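Local atomic coordinates of beta-glucuronidase (uncultured Clostridium sp., PDB entry 6U7J), a protein that hydrolyses beta-D-glucuronides, and as a gut microbial beta-glucuronidase is linked to the reactivation of estrogens from their glucuronide conjugates. Residues W44-M55 with L70-E80. Residues are numbered along the deposited sequence; the frame is centred on the assembly and turned at random.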
loop_
_atom_site.group_PDB
_atom_site.type_symbol
_atom_site.label_atom_id
_atom_site.label_comp_id
_atom_site.label_asym_id
_atom_site.label_seq_id
_atom_site.Cartn_x
_atom_site.Cartn_y
_atom_site.Cartn_z
ATOM N N TRP B 44 -34.712 -14.175 -28.079
ATOM C CA TRP B 44 -33.687 -15.126 -27.671
ATOM C C TRP B 44 -34.250 -16.207 -26.776
ATOM O O TRP B 44 -33.714 -17.322 -26.743
ATOM C CB TRP B 44 -32.556 -14.407 -26.930
ATOM C CG TRP B 44 -31.578 -13.735 -27.813
ATOM C CD1 TRP B 44 -31.554 -13.752 -29.182
ATOM C CD2 TRP B 44 -30.466 -12.934 -27.398
ATOM N NE1 TRP B 44 -30.502 -12.992 -29.643
ATOM C CE2 TRP B 44 -29.816 -12.484 -28.568
ATOM C CE3 TRP B 44 -29.958 -12.554 -26.153
ATOM C CZ2 TRP B 44 -28.672 -11.674 -28.524
ATOM C CZ3 TRP B 44 -28.836 -11.743 -26.110
ATOM C CH2 TRP B 44 -28.201 -11.315 -27.289
ATOM N N PHE B 45 -35.318 -15.893 -26.038
ATOM C CA PHE B 45 -35.921 -16.845 -25.105
ATOM C C PHE B 45 -36.608 -18.031 -25.788
ATOM O O PHE B 45 -36.915 -19.020 -25.114
ATOM C CB PHE B 45 -36.933 -16.119 -24.227
ATOM C CG PHE B 45 -37.957 -15.336 -25.006
ATOM C CD1 PHE B 45 -39.062 -15.968 -25.561
ATOM C CD2 PHE B 45 -37.820 -13.967 -25.176
ATOM C CE1 PHE B 45 -40.009 -15.253 -26.267
ATOM C CE2 PHE B 45 -38.761 -13.245 -25.882
ATOM C CZ PHE B 45 -39.859 -13.889 -26.431
ATOM N N GLU B 46 -36.864 -17.969 -27.094
ATOM C CA GLU B 46 -37.598 -19.055 -27.745
ATOM C C GLU B 46 -36.759 -20.304 -27.966
ATOM O O GLU B 46 -37.316 -21.348 -28.306
ATOM C CB GLU B 46 -38.163 -18.590 -29.084
ATOM C CG GLU B 46 -39.131 -17.435 -28.964
ATOM C CD GLU B 46 -39.928 -17.216 -30.232
ATOM O OE1 GLU B 46 -39.389 -17.520 -31.315
ATOM O OE2 GLU B 46 -41.085 -16.744 -30.141
ATOM N N LYS B 47 -35.448 -20.229 -27.778
ATOM C CA LYS B 47 -34.566 -21.366 -27.981
ATOM C C LYS B 47 -33.374 -21.202 -27.051
ATOM O O LYS B 47 -33.150 -20.109 -26.518
ATOM C CB LYS B 47 -34.133 -21.466 -29.456
ATOM C CG LYS B 47 -33.123 -20.406 -29.931
ATOM C CD LYS B 47 -33.759 -19.019 -30.187
ATOM C CE LYS B 47 -32.724 -17.998 -30.741
ATOM N NZ LYS B 47 -33.380 -16.748 -31.270
ATOM N N PRO B 48 -32.621 -22.275 -26.792
ATOM C CA PRO B 48 -31.468 -22.166 -25.887
ATOM C C PRO B 48 -30.513 -21.049 -26.293
ATOM O O PRO B 48 -30.309 -20.776 -27.478
ATOM C CB PRO B 48 -30.812 -23.545 -25.996
ATOM C CG PRO B 48 -31.981 -24.470 -26.221
ATOM C CD PRO B 48 -32.968 -23.684 -27.066
ATOM N N LEU B 49 -29.949 -20.375 -25.288
ATOM C CA LEU B 49 -28.997 -19.299 -25.545
ATOM C C LEU B 49 -27.764 -19.826 -26.271
ATOM O O LEU B 49 -27.268 -20.915 -25.970
ATOM C CB LEU B 49 -28.574 -18.632 -24.232
ATOM C CG LEU B 49 -29.596 -17.773 -23.488
ATOM C CD1 LEU B 49 -28.927 -17.051 -22.282
ATOM C CD2 LEU B 49 -30.276 -16.774 -24.414
ATOM N N GLU B 50 -27.278 -19.040 -27.233
ATOM C CA GLU B 50 -26.085 -19.333 -28.020
ATOM C C GLU B 50 -25.032 -18.258 -27.789
ATOM O O GLU B 50 -25.354 -17.114 -27.453
ATOM C CB GLU B 50 -26.400 -19.406 -29.524
ATOM C CG GLU B 50 -27.096 -20.691 -29.948
ATOM C CD GLU B 50 -27.843 -20.565 -31.268
ATOM O OE1 GLU B 50 -27.393 -19.795 -32.148
ATOM O OE2 GLU B 50 -28.886 -21.247 -31.420
ATOM N N ASP B 51 -23.769 -18.629 -28.016
ATOM C CA ASP B 51 -22.610 -17.753 -27.795
ATOM C C ASP B 51 -22.644 -17.148 -26.383
ATOM O O ASP B 51 -22.814 -15.943 -26.184
ATOM C CB ASP B 51 -22.532 -16.652 -28.862
ATOM C CG ASP B 51 -22.698 -17.191 -30.283
ATOM O OD1 ASP B 51 -23.741 -16.895 -30.912
ATOM O OD2 ASP B 51 -21.793 -17.909 -30.774
ATOM N N VAL B 52 -22.459 -18.029 -25.402
ATOM C CA VAL B 52 -22.617 -17.684 -23.998
ATOM C C VAL B 52 -21.286 -17.859 -23.263
ATOM O O VAL B 52 -20.348 -18.482 -23.761
ATOM C CB VAL B 52 -23.711 -18.529 -23.326
ATOM C CG1 VAL B 52 -25.050 -18.267 -23.976
ATOM C CG2 VAL B 52 -23.344 -19.993 -23.424
ATOM N N ILE B 53 -21.232 -17.303 -22.053
ATOM C CA ILE B 53 -20.165 -17.568 -21.098
ATOM C C ILE B 53 -20.801 -18.113 -19.819
ATOM O O ILE B 53 -22.020 -18.102 -19.658
ATOM C CB ILE B 53 -19.317 -16.315 -20.795
ATOM C CG1 ILE B 53 -20.175 -15.207 -20.180
ATOM C CG2 ILE B 53 -18.639 -15.802 -22.061
ATOM C CD1 ILE B 53 -19.363 -13.995 -19.717
ATOM N N ASP B 54 -19.953 -18.598 -18.909
ATOM C CA ASP B 54 -20.398 -19.020 -17.582
ATOM C C ASP B 54 -20.548 -17.830 -16.644
ATOM O O ASP B 54 -19.776 -16.866 -16.696
ATOM C CB ASP B 54 -19.400 -19.990 -16.951
ATOM C CG ASP B 54 -19.241 -21.247 -17.746
ATOM O OD1 ASP B 54 -20.204 -21.648 -18.418
ATOM O OD2 ASP B 54 -18.146 -21.844 -17.705
ATOM N N MET B 55 -21.536 -17.920 -15.747
ATOM C CA MET B 55 -21.763 -16.874 -14.779
ATOM C C MET B 55 -22.294 -17.506 -13.495
ATOM O O MET B 55 -23.258 -18.283 -13.553
ATOM C CB MET B 55 -22.743 -15.813 -15.290
ATOM C CG MET B 55 -22.850 -14.571 -14.372
ATOM S SD MET B 55 -21.340 -13.537 -14.308
ATOM C CE MET B 55 -21.002 -13.186 -16.018
ATOM N N LEU B 70 -18.754 -5.355 -20.392
ATOM C CA LEU B 70 -19.721 -6.015 -19.527
ATOM C C LEU B 70 -19.814 -5.315 -18.165
ATOM O O LEU B 70 -20.915 -5.106 -17.641
ATOM C CB LEU B 70 -19.366 -7.493 -19.378
ATOM C CG LEU B 70 -20.369 -8.284 -18.531
ATOM C CD1 LEU B 70 -21.769 -8.180 -19.118
ATOM C CD2 LEU B 70 -19.950 -9.743 -18.376
ATOM N N ARG B 71 -18.675 -4.910 -17.589
ATOM C CA ARG B 71 -18.711 -4.176 -16.322
ATOM C C ARG B 71 -19.594 -2.932 -16.416
ATOM O O ARG B 71 -20.404 -2.672 -15.517
ATOM C CB ARG B 71 -17.291 -3.793 -15.886
ATOM C CG ARG B 71 -17.212 -3.092 -14.498
ATOM C CD ARG B 71 -15.850 -2.344 -14.301
ATOM N NE ARG B 71 -15.719 -1.202 -15.208
ATOM C CZ ARG B 71 -14.569 -0.630 -15.595
ATOM N NH1 ARG B 71 -13.393 -1.074 -15.159
ATOM N NH2 ARG B 71 -14.605 0.404 -16.435
ATOM N N ASP B 72 -19.490 -2.180 -17.510
ATOM C CA ASP B 72 -20.185 -0.910 -17.681
ATOM C C ASP B 72 -21.494 -1.035 -18.471
ATOM O O ASP B 72 -22.036 -0.018 -18.912
ATOM C CB ASP B 72 -19.270 0.089 -18.386
ATOM C CG ASP B 72 -17.976 0.360 -17.607
ATOM O OD1 ASP B 72 -17.914 0.088 -16.381
ATOM O OD2 ASP B 72 -17.024 0.861 -18.239
ATOM N N HIS B 73 -22.006 -2.249 -18.655
ATOM C CA HIS B 73 -23.177 -2.488 -19.503
ATOM C C HIS B 73 -24.409 -1.710 -19.027
ATOM O O HIS B 73 -24.724 -1.672 -17.834
ATOM C CB HIS B 73 -23.468 -3.991 -19.528
ATOM C CG HIS B 73 -24.676 -4.378 -20.328
ATOM N ND1 HIS B 73 -24.705 -4.343 -21.704
ATOM C CD2 HIS B 73 -25.889 -4.845 -19.939
ATOM C CE1 HIS B 73 -25.887 -4.759 -22.131
ATOM N NE2 HIS B 73 -26.626 -5.069 -21.078
ATOM N N VAL B 74 -25.099 -1.074 -19.971
ATOM C CA VAL B 74 -26.385 -0.435 -19.716
ATOM C C VAL B 74 -27.459 -1.203 -20.479
ATOM O O VAL B 74 -27.388 -1.332 -21.706
ATOM C CB VAL B 74 -26.372 1.046 -20.111
ATOM C CG1 VAL B 74 -27.792 1.617 -20.039
ATOM C CG2 VAL B 74 -25.436 1.834 -19.180
ATOM N N GLY B 75 -28.452 -1.717 -19.759
ATOM C CA GLY B 75 -29.532 -2.455 -20.399
ATOM C C GLY B 75 -29.795 -3.842 -19.833
ATOM O O GLY B 75 -29.817 -4.032 -18.607
ATOM N N TRP B 76 -29.953 -4.826 -20.717
ATOM C CA TRP B 76 -30.412 -6.156 -20.342
ATOM C C TRP B 76 -29.341 -7.205 -20.610
ATOM O O TRP B 76 -28.569 -7.106 -21.568
ATOM C CB TRP B 76 -31.689 -6.544 -21.108
ATOM C CG TRP B 76 -32.872 -5.711 -20.712
ATOM C CD1 TRP B 76 -33.207 -4.475 -21.192
ATOM C CD2 TRP B 76 -33.861 -6.044 -19.733
ATOM N NE1 TRP B 76 -34.346 -4.021 -20.563
ATOM C CE2 TRP B 76 -34.766 -4.969 -19.668
ATOM C CE3 TRP B 76 -34.063 -7.148 -18.900
ATOM C CZ2 TRP B 76 -35.872 -4.968 -18.810
ATOM C CZ3 TRP B 76 -35.152 -7.144 -18.038
ATOM C CH2 TRP B 76 -36.044 -6.059 -18.004
ATOM N N VAL B 77 -29.336 -8.237 -19.769
ATOM C CA VAL B 77 -28.533 -9.431 -19.976
ATOM C C VAL B 77 -29.440 -10.644 -19.813
ATOM O O VAL B 77 -30.568 -10.543 -19.328
ATOM C CB VAL B 77 -27.332 -9.508 -19.009
ATOM C CG1 VAL B 77 -26.460 -8.257 -19.153
ATOM C CG2 VAL B 77 -27.812 -9.665 -17.548
ATOM N N TRP B 78 -28.911 -11.806 -20.196
ATOM C CA TRP B 78 -29.687 -13.034 -20.299
ATOM C C TRP B 78 -28.962 -14.155 -19.573
ATOM O O TRP B 78 -27.798 -14.450 -19.873
ATOM C CB TRP B 78 -29.914 -13.395 -21.774
ATOM C CG TRP B 78 -30.791 -12.392 -22.419
ATOM C CD1 TRP B 78 -30.420 -11.186 -22.942
ATOM C CD2 TRP B 78 -32.210 -12.475 -22.561
ATOM N NE1 TRP B 78 -31.526 -10.512 -23.411
ATOM C CE2 TRP B 78 -32.638 -11.283 -23.190
ATOM C CE3 TRP B 78 -33.165 -13.436 -22.207
ATOM C CZ2 TRP B 78 -33.983 -11.036 -23.491
ATOM C CZ3 TRP B 78 -34.498 -13.192 -22.513
ATOM C CH2 TRP B 78 -34.893 -12.002 -23.154
ATOM N N TYR B 79 -29.643 -14.763 -18.613
ATOM C CA TYR B 79 -29.170 -15.944 -17.913
ATOM C C TYR B 79 -30.005 -17.144 -18.332
ATOM O O TYR B 79 -31.203 -17.012 -18.612
ATOM C CB TYR B 79 -29.317 -15.803 -16.404
ATOM C CG TYR B 79 -28.388 -14.852 -15.673
ATOM C CD1 TYR B 79 -27.397 -15.346 -14.832
ATOM C CD2 TYR B 79 -28.540 -13.471 -15.768
ATOM C CE1 TYR B 79 -26.560 -14.501 -14.128
ATOM C CE2 TYR B 79 -27.705 -12.609 -15.051
ATOM C CZ TYR B 79 -26.714 -13.140 -14.241
ATOM O OH TYR B 79 -25.871 -12.320 -13.519
ATOM N N GLU B 80 -29.397 -18.326 -18.296
ATOM C CA GLU B 80 -30.154 -19.533 -18.592
ATOM C C GLU B 80 -29.546 -20.725 -17.877
ATOM O O GLU B 80 -28.319 -20.831 -17.775
ATOM C CB GLU B 80 -30.185 -19.807 -20.098
ATOM C CG GLU B 80 -30.972 -21.023 -20.485
ATOM C CD GLU B 80 -31.264 -21.025 -21.967
ATOM O OE1 GLU B 80 -32.323 -20.485 -22.354
ATOM O OE2 GLU B 80 -30.414 -21.522 -22.743
HETATM O O HOH W 1 -33.097 -18.544 -24.066
#
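Trp-44 meets Trp-78 in a T-shaped (edge-to-face) stack. The edge of the Trp-44 six-membered ring points at one face of the Trp-78 indole, over its five-membered ring. The ring centroids are 5.0 Å apart and the planes stand at 66°. Trp-44 CE3 lies 3.5 Å from Trp-78 CD1, toward the rim of that face. Phe-45 reaches the benzo end of the same indole, with CD2 4.1 Å from Trp-78 CH2. Phe-45 also stacks on Tyr-108.

Polar contacts gather at Glu-80. Its CG is anti to the backbone N (chi1 -179°), and the extended chain carries the carboxylate to the loop at Pro-48 and Leu-49. Leu-49 N donates to Glu-80 OE2 at 2.8 Å. The bond is nearly straight (163°) and comes to the syn side of OE2, tilted out of the carboxylate plane. A water bridges the other oxygen, Glu-80 OE1, to Lys-47 O. Arg-138 forms a salt bridge to OE1 and Thr-140 a hydrogen bond, so both carboxylate oxygens of this buried residue are engaged.

Both segments belong to the sugar-binding domain of glycoside hydrolase family 2, a beta-sandwich. Strands 53-57 and 76-85 do not pair directly here; each is antiparallel to strand 20-32, which joins them.

Apolar side chains make up most of the rest. Leu-49 CD1 sits 3.8 Å from Trp-78 CB and 3.7 Å from Glu-80 CB. Met-55 CG packs obliquely against the Tyr-79 ring, 3.7 Å from CE1. Two successive bends beyond CG fold the Met-55 chain back, and its CE approaches Leu-70 CD2 at 4.3 Å. Ile-53 CD1 touches the same leucine methyl more loosely.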